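Local atomic coordinates of protein BA_2500 (Bacillus anthracis, PDB entry 4GUC), a protein that is of unknown function, though it belongs to the DUF5065 family, whose members are assigned to the immunoglobulin-like E-set clan. Residues 24-27 and 28-31; 17-20 and 21-25. All coordinates share one frame; numbering follows the deposited sequence. Where two conformers were deposited one is given.

Interaction 1 of 2, residues 24-27 and 28-31; sequences DFIE and ELAV
The ring of Phe-25 meets Ala-30 at its edge: the Ala-30 CB lies near the ring plane, 4.1 Å from Phe-25 CE1. Over one face, toward the rim, sits the backbone N of Glu-27. The ring lies against a 3-10 turn that follows the short strand 24-25, a strand paired in parallel with 109-119 in this beta-rich fold. Two i to i+3 bonds close the turn. Leu-29 N reaches Ile-26 O at 3.1 Å, and Ala-30 N reaches Glu-27 O at 3.0 Å. On the inner side Ile-26 and Leu-29 cross, with Ile-26 CG1 3.7 Å from Leu-29 CD1. A chi1 of 60° sets that Ile-26 CG1 between backbone N and carbonyl carbon and directs the branch toward Leu-29. Both side chains also touch Ile-44 of strand 39-45, so the turn packs against the neighbouring sheet, and a glycerol, probably from the crystallisation liquor, lies beside Ile-26. Glu-28 bends at chi2 (69°) and folds back over the start of the turn, where its OE1 comes within 3.7 Å of Ile-26 CB.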
loop_
_atom_site.group_PDB
_atom_site.type_symbol
_atom_site.label_atom_id
_atom_site.label_comp_id
_atom_site.label_asym_id
_atom_site.label_seq_id
_atom_site.Cartn_x
_atom_site.Cartn_y
_atom_site.Cartn_z
ATOM N N ASP A 24 2.205 11.517 1.642
ATOM C CA ASP A 24 1.740 12.221 0.461
ATOM C C ASP A 24 0.859 11.350 -0.393
ATOM O O ASP A 24 1.206 10.236 -0.739
ATOM C CB ASP A 24 2.903 12.687 -0.410
ATOM C CG ASP A 24 3.566 13.966 0.085
ATOM O OD1 ASP A 24 3.220 14.522 1.154
ATOM O OD2 ASP A 24 4.443 14.443 -0.661
ATOM N N PHE A 25 -0.312 11.848 -0.739
ATOM C CA PHE A 25 -1.203 11.133 -1.617
ATOM C C PHE A 25 -0.724 11.239 -3.061
ATOM O O PHE A 25 -0.384 12.336 -3.532
ATOM C CB PHE A 25 -2.627 11.662 -1.552
ATOM C CG PHE A 25 -3.499 11.102 -2.637
ATOM C CD1 PHE A 25 -3.910 9.788 -2.603
ATOM C CD2 PHE A 25 -3.936 11.892 -3.670
ATOM C CE1 PHE A 25 -4.679 9.265 -3.618
ATOM C CE2 PHE A 25 -4.713 11.361 -4.677
ATOM C CZ PHE A 25 -5.095 10.042 -4.631
ATOM N N ILE A 26 -0.673 10.096 -3.761
ATOM C CA ILE A 26 -0.290 10.056 -5.168
ATOM C C ILE A 26 -1.320 9.251 -5.959
ATOM O O ILE A 26 -1.700 8.138 -5.586
ATOM C CB ILE A 26 1.164 9.649 -5.424
ATOM C CG1 ILE A 26 1.464 8.274 -4.896
ATOM C CG2 ILE A 26 2.109 10.728 -4.846
ATOM C CD1 ILE A 26 2.888 7.801 -5.283
ATOM N N GLU A 27 -1.806 9.820 -7.046
ATOM C CA GLU A 27 -2.844 9.155 -7.853
ATOM C C GLU A 27 -2.455 7.841 -8.485
ATOM O O GLU A 27 -3.319 6.966 -8.668
ATOM C CB GLU A 27 -3.443 10.168 -8.854
ATOM C CG GLU A 27 -4.180 11.295 -8.077
ATOM C CD GLU A 27 -4.802 12.416 -8.894
ATOM O OE1 GLU A 27 -4.990 12.233 -10.123
ATOM O OE2 GLU A 27 -5.124 13.480 -8.259
ATOM N N GLU A 28 -1.157 7.638 -8.719
ATOM C CA GLU A 28 -0.679 6.389 -9.313
ATOM C C GLU A 28 -0.940 5.204 -8.377
ATOM O O GLU A 28 -0.965 4.047 -8.829
ATOM C CB GLU A 28 0.811 6.447 -9.697
ATOM C CG GLU A 28 1.198 7.457 -10.759
ATOM C CD GLU A 28 1.082 8.917 -10.334
ATOM O OE1 GLU A 28 1.030 9.193 -9.111
ATOM O OE2 GLU A 28 1.078 9.797 -11.234
ATOM N N LEU A 29 -1.078 5.467 -7.069
ATOM C CA LEU A 29 -1.375 4.397 -6.121
ATOM C C LEU A 29 -2.864 4.170 -5.863
ATOM O O LEU A 29 -3.259 3.237 -5.154
ATOM C CB LEU A 29 -0.708 4.623 -4.764
ATOM C CG LEU A 29 0.774 4.364 -4.648
ATOM C CD1 LEU A 29 1.334 4.884 -3.311
ATOM C CD2 LEU A 29 1.005 2.841 -4.777
ATOM N N ALA A 30 -3.727 5.035 -6.413
ATOM C CA ALA A 30 -5.205 4.955 -6.212
ATOM C C ALA A 30 -5.908 4.064 -7.254
ATOM O O ALA A 30 -6.577 4.544 -8.169
ATOM C CB ALA A 30 -5.801 6.354 -6.203
ATOM N N VAL A 31 -5.887 2.765 -6.967
ATOM C CA VAL A 31 -6.384 1.702 -7.819
ATOM C C VAL A 31 -7.893 1.495 -7.861
ATOM O O VAL A 31 -8.413 0.820 -8.745
ATOM C CB VAL A 31 -5.678 0.337 -7.396
ATOM C CG1 VAL A 31 -4.146 0.484 -7.570
ATOM C CG2 VAL A 31 -5.976 -0.077 -5.941
#

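Interaction 2 of 2, residues 17-20 and 21-25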
loop_
_atom_site.group_PDB
_atom_site.type_symbol
_atom_site.label_atom_id
_atom_site.label_comp_id
_atom_site.label_asym_id
_atom_site.label_seq_id
_atom_site.Cartn_x
_atom_site.Cartn_y
_atom_site.Cartn_z
ATOM N N PHE A 17 -5.417 7.296 10.311
ATOM C CA PHE A 17 -5.505 8.729 10.544
ATOM C C PHE A 17 -4.115 9.376 10.377
ATOM O O PHE A 17 -3.961 10.395 9.696
ATOM C CB PHE A 17 -6.056 9.053 11.935
ATOM C CG PHE A 17 -6.177 10.525 12.203
ATOM C CD1 PHE A 17 -7.357 11.203 11.983
ATOM C CD2 PHE A 17 -5.085 11.259 12.662
ATOM C CE1 PHE A 17 -7.452 12.573 12.233
ATOM C CE2 PHE A 17 -5.177 12.615 12.899
ATOM C CZ PHE A 17 -6.363 13.264 12.663
ATOM N N LEU A 18 -3.085 8.779 10.987
ATOM C CA LEU A 18 -1.749 9.355 10.900
ATOM C C LEU A 18 -1.191 9.287 9.497
ATOM O O LEU A 18 -0.573 10.261 9.024
ATOM C CB LEU A 18 -0.827 8.744 11.949
ATOM C CG LEU A 18 -1.118 9.144 13.419
ATOM C CD1 LEU A 18 -0.173 8.367 14.355
ATOM C CD2 LEU A 18 -0.976 10.631 13.632
ATOM N N LEU A 19 -1.440 8.192 8.817
ATOM C CA LEU A 19 -0.983 8.035 7.419
ATOM C C LEU A 19 -1.611 9.129 6.558
ATOM O O LEU A 19 -0.925 9.859 5.828
ATOM C CB LEU A 19 -1.393 6.646 6.891
ATOM C CG LEU A 19 -0.992 6.354 5.441
ATOM C CD1 LEU A 19 0.547 6.186 5.352
ATOM C CD2 LEU A 19 -1.749 5.172 4.871
ATOM N N HIS A 20 -2.917 9.285 6.690
ATOM C CA HIS A 20 -3.655 10.251 5.903
ATOM C C HIS A 20 -3.284 11.675 6.234
ATOM O O HIS A 20 -3.497 12.564 5.403
ATOM C CB HIS A 20 -5.146 9.909 6.098
ATOM C CG HIS A 20 -6.127 10.746 5.359
ATOM N ND1 HIS A 20 -6.123 10.858 3.991
ATOM C CD2 HIS A 20 -7.275 11.322 5.785
ATOM C CE1 HIS A 20 -7.168 11.566 3.610
ATOM N NE2 HIS A 20 -7.893 11.849 4.676
ATOM N N HIS A 21 -2.752 11.926 7.414
ATOM C CA HIS A 21 -2.365 13.278 7.807
ATOM C C HIS A 21 -0.860 13.548 7.687
ATOM O O HIS A 21 -0.397 14.634 8.030
ATOM C CB HIS A 21 -2.928 13.607 9.208
ATOM C CG HIS A 21 -4.418 13.791 9.198
ATOM N ND1 HIS A 21 -5.297 12.733 9.246
ATOM C CD2 HIS A 21 -5.181 14.910 9.103
ATOM C CE1 HIS A 21 -6.536 13.189 9.179
ATOM N NE2 HIS A 21 -6.494 14.505 9.112
ATOM N N ASN A 22 -0.105 12.577 7.194
ATOM C CA ASN A 22 1.359 12.740 7.031
ATOM C C ASN A 22 1.935 12.310 5.699
ATOM O O ASN A 22 2.796 12.997 5.146
ATOM C CB ASN A 22 2.027 11.989 8.174
ATOM C CG ASN A 22 1.834 12.711 9.471
ATOM O OD1 ASN A 22 2.513 13.707 9.729
ATOM N ND2 ASN A 22 0.933 12.227 10.314
ATOM N N ALA A 23 1.497 11.189 5.170
ATOM C CA ALA A 23 2.039 10.720 3.901
ATOM C C ALA A 23 1.491 11.510 2.749
ATOM O O ALA A 23 0.420 12.106 2.850
ATOM C CB ALA A 23 1.736 9.209 3.689
ATOM N N ASP A 24 2.205 11.517 1.642
ATOM C CA ASP A 24 1.740 12.221 0.461
ATOM C C ASP A 24 0.859 11.350 -0.393
ATOM O O ASP A 24 1.206 10.236 -0.739
ATOM C CB ASP A 24 2.903 12.687 -0.410
ATOM C CG ASP A 24 3.566 13.966 0.085
ATOM O OD1 ASP A 24 3.220 14.522 1.154
ATOM O OD2 ASP A 24 4.443 14.443 -0.661
ATOM N N PHE A 25 -0.312 11.848 -0.739
ATOM C CA PHE A 25 -1.203 11.133 -1.617
ATOM C C PHE A 25 -0.724 11.239 -3.061
ATOM O O PHE A 25 -0.384 12.336 -3.532
ATOM C CB PHE A 25 -2.627 11.662 -1.552
ATOM C CG PHE A 25 -3.499 11.102 -2.637
ATOM C CD1 PHE A 25 -3.910 9.788 -2.603
ATOM C CD2 PHE A 25 -3.936 11.892 -3.670
ATOM C CE1 PHE A 25 -4.679 9.265 -3.618
ATOM C CE2 PHE A 25 -4.713 11.361 -4.677
ATOM C CZ PHE A 25 -5.095 10.042 -4.631
#
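His-21 stacks face to face on Phe-17, one helical turn earlier, and its imidazole carries most of the contact. The two rings are 3.9 Å apart between centroids and their planes differ by 20°. His-21 ND1 sits over the centre of the phenyl face, while CE1 makes the closest approach, 3.2 Å to Phe-17 CE1. The same ND1 donates to Phe-17 O at 2.7 Å, with the carbonyl oxygen lying in the imidazole plane. One bond in the plane and one stack on the face together fix the rotation of the ring. With CG beside the backbone N (chi1 -71°), the imidazole folds back along the helix to reach that oxygen, which also takes a weak bond from His-21 N.

His-20 adds a third ring: its edge is directed, with an offset, at the face of His-21, the planes at 81°, completing an aromatic cluster. His-20 ND1 is itself hydrogen-bonded to Tyr-112 OH on strand 109-119.

These contacts belong to the last turn of helix 16-22, from which the chain runs on toward strand 24-25, and the last carbonyls of the helix are taken up in mixed ways. Leu-18 O lies close to the Asn-22 amide plane and accepts from Asn-22 ND2 at 2.8 Å, together with a weak bond from His-21 N. Leu-19 O is gripped by two backbone donors: Asn-22 N from above the carbonyl plane, and Ala-23 N, 2.8 Å away, within it.

On the buried side Leu-19, which also touches Trp-13, Val-101 and Val-103, lays its CD1 3.6 Å from Ala-23 CB, and both residues pack on Tyr-112.

Following the chain from the N terminus, interaction 2 comes first, closing the final turn of helix 16-22 through bonds three and four residues apart. The chain then straightens into strand 24-25, the piece common to both interactions, where Asp-24 makes backbone hydrogen bonds to Tyr-110 and Tyr-112 of strand 109-119. Interaction 1 follows at once, winding the chain into a 3-10 turn before strand 34-35. The two local closures overlap only at Asp-24 and Phe-25, and neither encloses the other. Tyr-112 touches the end of the helix, Phe-25 of the shared strand and, by a backbone hydrogen bond, Ile-26 at the start of the turn, so helix, strand and turn are all tied to strand 109-119.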